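Local coordinates for protein 3-hydroxyacyl-CoA dehydrogenase (Archaeoglobus fulgidus, PDB 1ZEJ) that probably acts as an NAD-dependent dehydrogenase of 3-hydroxyacyl-CoA or L-gulonate, working as a homodimer, at residues L184-R189 with D242-P247; L221-L226 with P273-E278; K257-V260 with G265-I268. One frame throughout, in Å; residues are numbered along the deposited sequence.

Interaction 1: L184-R189 with D242-P247; sequences LSEASR and DEKFKP
Lys244 reaches across to Glu186 and joins the loop after helix 226-240 to helix 175-193. The two backbones stay well apart, with their nearest CA atoms, those of Glu186 and Lys244, 9.8 Å from each other. The side chains alone close the gap. Lys244 CB points toward the helix. CG sits between the backbone N and the carbonyl carbon (chi1 70°), and this places Lys244 CG over the centre of the Phe245 ring, 4.3 Å above its plane. Lys244 CD comes next and passes Glu186 OE1 at 3.7 Å. Lys244 CE lies 3.4 Å from Glu186 OE1 and equally close to OE2, so the methylene group rests against the whole carboxylate. The chain then bends at chi4 and carries NZ to its acceptors. Lys244 NZ gives a 3.1 Å hydrogen bond to Glu186 OE1, within a salt bridge, and a weak one to Glu186 OE2. Lys244 NZ also binds Asp242 OD2 at 2.8 Å, a second salt bridge made inside its own loop.

Glu186 is buried, and its carboxylate is shared out. Arg189 NH1, one helical turn on, gives Glu186 OE1 a 3.1 Å hydrogen bond within a salt bridge. NH1 arrives on the anti side and Lys244 NZ on the syn side, from opposite faces of the carboxylate plane. Two cationic groups thus grip one oxygen. OE2 has its main partner elsewhere, in a salt bridge with NE of Arg178 of the second subunit. This setting would probably stabilise the ionised carboxylate. Lys244 also packs on Ser185 of the second subunit, and Phe245 on its Ala181. The arrangement is a salt-bridge network of Glu186, Arg189, Asp242 and Lys244. It forms part of the dimer interface, in the helical C-terminal domain of the 3-hydroxyacyl-CoA dehydrogenase family.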
loop_
_atom_site.group_PDB
_atom_site.type_symbol
_atom_site.label_atom_id
_atom_site.label_comp_id
_atom_site.label_asym_id
_atom_site.label_seq_id
_atom_site.Cartn_x
_atom_site.Cartn_y
_atom_site.Cartn_z
ATOM N N LEU A 184 -4.906 -1.941 8.046
ATOM C CA LEU A 184 -5.539 -1.210 9.145
ATOM C C LEU A 184 -5.332 -1.876 10.495
ATOM O O LEU A 184 -5.172 -1.185 11.507
ATOM C CB LEU A 184 -6.998 -0.934 8.859
ATOM C CG LEU A 184 -7.231 0.100 7.719
ATOM C CD1 LEU A 184 -8.693 0.198 7.388
ATOM C CD2 LEU A 184 -6.691 1.480 8.092
ATOM N N SER A 185 -5.313 -3.213 10.525
ATOM C CA SER A 185 -5.049 -3.926 11.763
ATOM C C SER A 185 -3.643 -3.606 12.276
ATOM O O SER A 185 -3.453 -3.358 13.470
ATOM C CB SER A 185 -5.211 -5.410 11.550
ATOM O OG SER A 185 -6.586 -5.725 11.460
ATOM N N GLU A 186 -2.657 -3.599 11.374
ATOM C CA GLU A 186 -1.292 -3.237 11.749
ATOM C C GLU A 186 -1.195 -1.756 12.194
ATOM O O GLU A 186 -0.547 -1.440 13.203
ATOM C CB GLU A 186 -0.282 -3.511 10.632
ATOM C CG GLU A 186 1.182 -3.372 11.052
ATOM C CD GLU A 186 1.636 -4.335 12.152
ATOM O OE1 GLU A 186 1.071 -5.427 12.322
ATOM O OE2 GLU A 186 2.624 -4.017 12.833
ATOM N N ALA A 187 -1.827 -0.857 11.449
ATOM C CA ALA A 187 -1.864 0.545 11.827
ATOM C C ALA A 187 -2.485 0.775 13.167
ATOM O O ALA A 187 -2.046 1.644 13.874
ATOM C CB ALA A 187 -2.575 1.368 10.782
ATOM N N SER A 188 -3.509 -0.004 13.511
ATOM C CA SER A 188 -4.170 0.052 14.810
ATOM C C SER A 188 -3.235 -0.323 15.946
ATOM O O SER A 188 -3.256 0.324 17.009
ATOM C CB SER A 188 -5.429 -0.829 14.791
ATOM O OG SER A 188 -6.214 -0.652 15.953
ATOM N N ARG A 189 -2.426 -1.372 15.748
ATOM C CA ARG A 189 -1.401 -1.739 16.701
ATOM C C ARG A 189 -0.468 -0.540 16.921
ATOM O O ARG A 189 -0.166 -0.181 18.046
ATOM C CB ARG A 189 -0.596 -2.988 16.210
ATOM C CG ARG A 189 -1.372 -4.323 16.289
ATOM C CD ARG A 189 -0.803 -5.415 15.366
ATOM N NE ARG A 189 -1.788 -6.478 15.214
ATOM C CZ ARG A 189 -2.247 -6.996 14.073
ATOM N NH1 ARG A 189 -1.770 -6.665 12.846
ATOM N NH2 ARG A 189 -3.168 -7.931 14.179
ATOM N N ASP A 242 6.321 -12.113 15.800
ATOM C CA ASP A 242 4.970 -11.902 15.291
ATOM C C ASP A 242 4.700 -12.881 14.172
ATOM O O ASP A 242 5.579 -13.149 13.351
ATOM C CB ASP A 242 4.802 -10.486 14.709
ATOM C CG ASP A 242 5.255 -9.375 15.652
ATOM O OD1 ASP A 242 6.172 -9.562 16.468
ATOM O OD2 ASP A 242 4.711 -8.265 15.519
ATOM N N GLU A 243 3.478 -13.407 14.132
ATOM C CA GLU A 243 3.059 -14.314 13.050
ATOM C C GLU A 243 3.322 -13.693 11.673
ATOM O O GLU A 243 3.827 -14.379 10.800
ATOM C CB GLU A 243 1.576 -14.686 13.184
ATOM N N LYS A 244 3.010 -12.403 11.477
ATOM C CA LYS A 244 3.227 -11.735 10.154
ATOM C C LYS A 244 4.664 -11.876 9.619
ATOM O O LYS A 244 4.894 -11.725 8.427
ATOM C CB LYS A 244 2.865 -10.240 10.190
ATOM C CG LYS A 244 3.825 -9.340 11.012
ATOM C CD LYS A 244 3.454 -7.859 10.864
ATOM C CE LYS A 244 4.046 -7.020 11.939
ATOM N NZ LYS A 244 3.331 -7.296 13.230
ATOM N N PHE A 245 5.628 -12.147 10.500
ATOM C CA PHE A 245 6.997 -12.379 10.049
ATOM C C PHE A 245 7.228 -13.815 9.581
ATOM O O PHE A 245 8.276 -14.113 8.993
ATOM C CB PHE A 245 8.007 -12.012 11.153
ATOM C CG PHE A 245 8.026 -10.548 11.502
ATOM C CD1 PHE A 245 8.103 -9.560 10.496
ATOM C CD2 PHE A 245 8.031 -10.145 12.837
ATOM C CE1 PHE A 245 8.135 -8.189 10.822
ATOM C CE2 PHE A 245 8.038 -8.790 13.174
ATOM C CZ PHE A 245 8.099 -7.806 12.168
ATOM N N LYS A 246 6.277 -14.713 9.844
ATOM C CA LYS A 246 6.514 -16.145 9.575
ATOM C C LYS A 246 6.783 -16.350 8.062
ATOM O O LYS A 246 5.964 -15.956 7.222
ATOM C CB LYS A 246 5.333 -17.003 10.053
ATOM C CG LYS A 246 5.652 -18.491 10.221
ATOM C CD LYS A 246 4.379 -19.334 10.380
ATOM C CE LYS A 246 3.883 -19.422 11.842
ATOM N NZ LYS A 246 2.565 -20.153 11.949
ATOM N N PRO A 247 7.942 -16.949 7.719
ATOM C CA PRO A 247 8.382 -17.114 6.315
ATOM C C PRO A 247 7.535 -18.107 5.483
ATOM O O PRO A 247 7.468 -19.292 5.825
ATOM C CB PRO A 247 9.818 -17.643 6.463
ATOM C CG PRO A 247 9.836 -18.308 7.783
ATOM C CD PRO A 247 8.925 -17.510 8.667
#

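Interaction 2: L221-L226 with P273-E278; sequences LDYIGL and PKAYEE
Tyr223 meets Ala275 and Tyr276 where the last turn of helix 197-224 packs against the first turn of helix 275-290. This is a helix-to-helix contact in the helical C-terminal part of the dehydrogenase fold, far from the predicted NAD site. Tyr223 carries most of it. Its ring takes Tyr276 at the edge, in plane, with the two CD1 atoms of Tyr223 and Tyr276 3.9 Å apart. The two tyrosine side chains run past each other in opposite directions. Further out, Tyr223 CE1 lies 3.7 Å from Ala275 O and 4.3 Å from Ala275 CB. The phenol oxygen ends the row: Tyr223 OH gives a weak hydrogen bond to Ala275 O, at 3.4 Å. The chi1 of -77° turns Tyr223 CG opposite its own carbonyl carbon and lets the ring extend to the neighbouring helix. With an alanine here in place of the tyrosine, a gap is likely to open between the two helix ends, and Ala275 O would lose its weak donor.

A second layer of residues surrounds this pair of helix ends. Val262 from the intervening loop touches Tyr223, Ala275 and Tyr276 alike. Lys263, next along that loop, also touches Tyr276. The Tyr223 ring also meets that of Phe215, their planes at about 55°. The carboxylate of Asp222, next to Tyr223, bonds to the loop. That ties helix 197-224 to the chain that leads into helix 275-290. Asp222 OD2 accepts from Tyr269 N and Tyr271 OH. On the other branch of the same carboxylate, Asp222 OD1 takes a hydrogen bond from Ile268 N.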
loop_
_atom_site.group_PDB
_atom_site.type_symbol
_atom_site.label_atom_id
_atom_site.label_comp_id
_atom_site.label_asym_id
_atom_site.label_seq_id
_atom_site.Cartn_x
_atom_site.Cartn_y
_atom_site.Cartn_z
ATOM N N LEU A 221 9.118 -7.301 -4.010
ATOM C CA LEU A 221 9.855 -8.413 -3.412
ATOM C C LEU A 221 10.938 -8.935 -4.316
ATOM O O LEU A 221 12.065 -9.163 -3.847
ATOM C CB LEU A 221 8.884 -9.522 -2.952
ATOM C CG LEU A 221 9.324 -10.532 -1.899
ATOM C CD1 LEU A 221 9.780 -9.847 -0.588
ATOM C CD2 LEU A 221 8.120 -11.397 -1.653
ATOM N N ASP A 222 10.666 -9.038 -5.623
ATOM C CA ASP A 222 11.669 -9.491 -6.599
ATOM C C ASP A 222 12.929 -8.612 -6.612
ATOM O O ASP A 222 14.024 -9.095 -6.816
ATOM C CB ASP A 222 11.081 -9.546 -8.027
ATOM C CG ASP A 222 10.259 -10.819 -8.285
ATOM O OD1 ASP A 222 10.458 -11.822 -7.560
ATOM O OD2 ASP A 222 9.442 -10.825 -9.232
ATOM N N TYR A 223 12.732 -7.315 -6.460
ATOM C CA TYR A 223 13.818 -6.347 -6.400
ATOM C C TYR A 223 14.537 -6.390 -5.061
ATOM O O TYR A 223 15.755 -6.235 -5.017
ATOM C CB TYR A 223 13.255 -4.949 -6.577
ATOM C CG TYR A 223 12.917 -4.641 -7.976
ATOM C CD1 TYR A 223 13.897 -4.241 -8.859
ATOM C CD2 TYR A 223 11.638 -4.805 -8.450
ATOM C CE1 TYR A 223 13.603 -3.948 -10.154
ATOM C CE2 TYR A 223 11.345 -4.536 -9.756
ATOM C CZ TYR A 223 12.375 -4.091 -10.590
ATOM O OH TYR A 223 12.093 -3.833 -11.887
ATOM N N ILE A 224 13.786 -6.550 -3.973
ATOM C CA ILE A 224 14.362 -6.799 -2.647
ATOM C C ILE A 224 15.250 -8.040 -2.729
ATOM O O ILE A 224 16.393 -8.024 -2.264
ATOM C CB ILE A 224 13.257 -6.954 -1.553
ATOM C CG1 ILE A 224 12.761 -5.565 -1.117
ATOM C CG2 ILE A 224 13.756 -7.721 -0.307
ATOM C CD1 ILE A 224 11.392 -5.598 -0.493
ATOM N N GLY A 225 14.724 -9.106 -3.350
ATOM C CA GLY A 225 15.403 -10.386 -3.404
ATOM C C GLY A 225 14.619 -11.352 -2.554
ATOM O O GLY A 225 14.364 -11.085 -1.381
ATOM N N LEU A 226 14.154 -12.440 -3.171
ATOM C CA LEU A 226 13.343 -13.418 -2.467
ATOM C C LEU A 226 14.151 -14.126 -1.387
ATOM O O LEU A 226 13.609 -14.391 -0.330
ATOM C CB LEU A 226 12.753 -14.444 -3.436
ATOM C CG LEU A 226 11.389 -14.128 -4.030
ATOM C CD1 LEU A 226 11.303 -12.738 -4.617
ATOM C CD2 LEU A 226 10.998 -15.221 -5.059
ATOM N N PRO A 273 17.772 -7.261 -18.502
ATOM C CA PRO A 273 18.979 -6.714 -17.883
ATOM C C PRO A 273 18.859 -5.293 -17.304
ATOM O O PRO A 273 19.601 -4.957 -16.396
ATOM C CB PRO A 273 20.007 -6.750 -19.026
ATOM C CG PRO A 273 19.196 -6.706 -20.256
ATOM C CD PRO A 273 17.955 -7.480 -19.949
ATOM N N LYS A 274 17.916 -4.487 -17.786
ATOM C CA LYS A 274 17.818 -3.088 -17.369
ATOM C C LYS A 274 16.801 -2.871 -16.233
ATOM O O LYS A 274 16.432 -1.751 -15.962
ATOM C CB LYS A 274 17.415 -2.223 -18.562
ATOM N N ALA A 275 16.349 -3.940 -15.596
ATOM C CA ALA A 275 15.263 -3.855 -14.611
ATOM C C ALA A 275 15.540 -2.862 -13.483
ATOM O O ALA A 275 14.683 -2.049 -13.144
ATOM C CB ALA A 275 14.994 -5.227 -14.041
ATOM N N TYR A 276 16.738 -2.919 -12.896
ATOM C CA TYR A 276 17.076 -2.030 -11.779
ATOM C C TYR A 276 17.074 -0.571 -12.249
ATOM O O TYR A 276 16.524 0.313 -11.596
ATOM C CB TYR A 276 18.456 -2.364 -11.190
ATOM C CG TYR A 276 18.531 -3.686 -10.463
ATOM C CD1 TYR A 276 17.720 -3.947 -9.345
ATOM C CD2 TYR A 276 19.444 -4.659 -10.860
ATOM C CE1 TYR A 276 17.804 -5.165 -8.676
ATOM C CE2 TYR A 276 19.528 -5.867 -10.205
ATOM C CZ TYR A 276 18.719 -6.112 -9.123
ATOM O OH TYR A 276 18.836 -7.322 -8.500
ATOM N N GLU A 277 17.684 -0.328 -13.398
ATOM C CA GLU A 277 17.749 1.017 -13.944
ATOM C C GLU A 277 16.345 1.550 -14.236
ATOM O O GLU A 277 16.044 2.702 -13.919
ATOM C CB GLU A 277 18.593 1.022 -15.226
ATOM C CG GLU A 277 20.041 0.659 -14.981
ATOM N N GLU A 278 15.493 0.715 -14.846
ATOM C CA GLU A 278 14.109 1.109 -15.125
ATOM C C GLU A 278 13.288 1.366 -13.857
ATOM O O GLU A 278 12.501 2.307 -13.815
ATOM C CB GLU A 278 13.403 0.101 -16.038
ATOM C CG GLU A 278 14.008 0.173 -17.425
ATOM C CD GLU A 278 13.540 -0.887 -18.396
ATOM O OE1 GLU A 278 12.475 -1.487 -18.167
ATOM O OE2 GLU A 278 14.241 -1.075 -19.419
#

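Interaction 3: K257-V260 with G265-I268; sequences KGEV and GKGI
A tightly turned loop between helix 249-256 and helix 275-290 folds back on itself here, through an inverse gamma turn centred on Glu259 and a G1 beta bulge at Gly265 and Lys266. The turn follows the Schellman motif at Gly258 that ends helix 249-256. Glu259 and Gly267 come nearest, their CA atoms 4.5 Å apart.

Backbone atoms mesh closely, but without a conventional hydrogen bond between the two segments. Lys266 O lies 3.1 Å from the carbonyl carbon C of Glu259 and also touches its CB. It also comes near Val260 N, at a poor angle for bonding. Gly267 CA makes a CA-H...O contact with Glu259 O, at 3.5 Å and 156° at the hydrogen.

The side chains of Glu259 and Lys266 lie alongside each other and point the same way. Glu259 is extended beyond CG. Lys266 leaves with CG anti to its backbone N (chi1 -172°). The chain runs on extended through chi2, which brings Lys266 CD to 3.8 Å from Glu259 CD, alongside Glu259 CG and its carboxylate. The bends at chi3 and chi4 then set CE and NZ beside the carboxylate. The charges attract only at longer range, and Lys266 NZ has a long, weak ion pair with OE2 of Glu270.

The firm partner of Glu259 is Lys254 of helix 249-256, which forms a salt bridge to OE1. The same Lys254 NZ also hydrogen-bonds Gly267 O, so one lysine ties both segments to the helix. Across the contact itself, Glu259 OE2 stays 4.0 Å from Lys266 NZ, beyond a salt bridge.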
loop_
_atom_site.group_PDB
_atom_site.type_symbol
_atom_site.label_atom_id
_atom_site.label_comp_id
_atom_site.label_asym_id
_atom_site.label_seq_id
_atom_site.Cartn_x
_atom_site.Cartn_y
_atom_site.Cartn_z
ATOM N N LYS A 257 14.788 -23.347 -6.106
ATOM C CA LYS A 257 14.923 -23.263 -7.567
ATOM C C LYS A 257 15.954 -22.213 -8.062
ATOM O O LYS A 257 16.233 -22.131 -9.260
ATOM C CB LYS A 257 13.550 -22.968 -8.194
ATOM C CG LYS A 257 12.668 -24.204 -8.441
ATOM C CD LYS A 257 11.238 -23.778 -8.750
ATOM C CE LYS A 257 10.416 -24.887 -9.389
ATOM N NZ LYS A 257 8.968 -24.523 -9.420
ATOM N N GLY A 258 16.510 -21.407 -7.165
ATOM C CA GLY A 258 17.366 -20.288 -7.571
ATOM C C GLY A 258 16.611 -19.120 -8.201
ATOM O O GLY A 258 17.222 -18.226 -8.804
ATOM N N GLU A 259 15.285 -19.112 -8.061
ATOM C CA GLU A 259 14.455 -18.044 -8.597
ATOM C C GLU A 259 14.309 -16.976 -7.509
ATOM O O GLU A 259 13.234 -16.800 -6.916
ATOM C CB GLU A 259 13.077 -18.586 -9.039
ATOM C CG GLU A 259 13.157 -19.720 -10.052
ATOM C CD GLU A 259 11.810 -20.388 -10.356
ATOM O OE1 GLU A 259 10.792 -20.084 -9.698
ATOM O OE2 GLU A 259 11.775 -21.236 -11.267
ATOM N N VAL A 260 15.406 -16.256 -7.278
ATOM C CA VAL A 260 15.538 -15.351 -6.138
ATOM C C VAL A 260 15.168 -13.882 -6.440
ATOM O O VAL A 260 15.188 -13.049 -5.542
ATOM C CB VAL A 260 16.961 -15.421 -5.510
ATOM C CG1 VAL A 260 17.207 -16.808 -4.896
ATOM C CG2 VAL A 260 18.063 -15.066 -6.535
ATOM N N GLY A 265 17.111 -12.839 -12.705
ATOM C CA GLY A 265 16.311 -12.696 -13.892
ATOM C C GLY A 265 14.952 -13.337 -13.738
ATOM O O GLY A 265 14.187 -13.373 -14.696
ATOM N N LYS A 266 14.658 -13.860 -12.547
ATOM C CA LYS A 266 13.411 -14.600 -12.307
ATOM C C LYS A 266 13.147 -14.750 -10.821
ATOM O O LYS A 266 13.970 -15.254 -10.075
ATOM C CB LYS A 266 13.437 -15.997 -12.971
ATOM C CG LYS A 266 12.082 -16.751 -12.929
ATOM C CD LYS A 266 12.230 -18.182 -13.482
ATOM C CE LYS A 266 11.033 -18.652 -14.250
ATOM N NZ LYS A 266 9.728 -18.584 -13.526
ATOM N N GLY A 267 11.988 -14.287 -10.387
ATOM C CA GLY A 267 11.529 -14.594 -9.061
ATOM C C GLY A 267 10.065 -14.915 -9.162
ATOM O O GLY A 267 9.674 -15.941 -9.752
ATOM N N ILE A 268 9.243 -14.043 -8.600
ATOM C CA ILE A 268 7.804 -14.113 -8.855
ATOM C C ILE A 268 7.554 -13.850 -10.353
ATOM O O ILE A 268 6.761 -14.558 -11.004
ATOM C CB ILE A 268 7.033 -13.152 -7.945
ATOM C CG1 ILE A 268 7.235 -13.566 -6.476
ATOM C CG2 ILE A 268 5.531 -13.203 -8.300
ATOM C CD1 ILE A 268 7.208 -12.456 -5.517
#

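Overall arrangement
All three contacts are partly buried and lie in the helical C-terminal part of the chain, but their chemistry differs. Interaction 1 is ionic, made by long side chains at the interface with the second subunit, and touches neither of the others. Its centre is about 25 Å from that of interaction 2. Interaction 2 is mainly aromatic and apolar, with exposed Tyr276 at its margin. Interaction 3 mixes close backbone contacts with a Glu259-Lys266 side-chain pairing. Interactions 2 and 3 adjoin, centres about 11 Å apart. Leu226 N probably bonds to Val260 O there, at 2.7 Å. Along the chain, 257-268 falls between 221-226 and 273-278, while interactions 1 and 2 alternate. Helix 175-193 of interaction 1 directly precedes helix 197-224 of interaction 2.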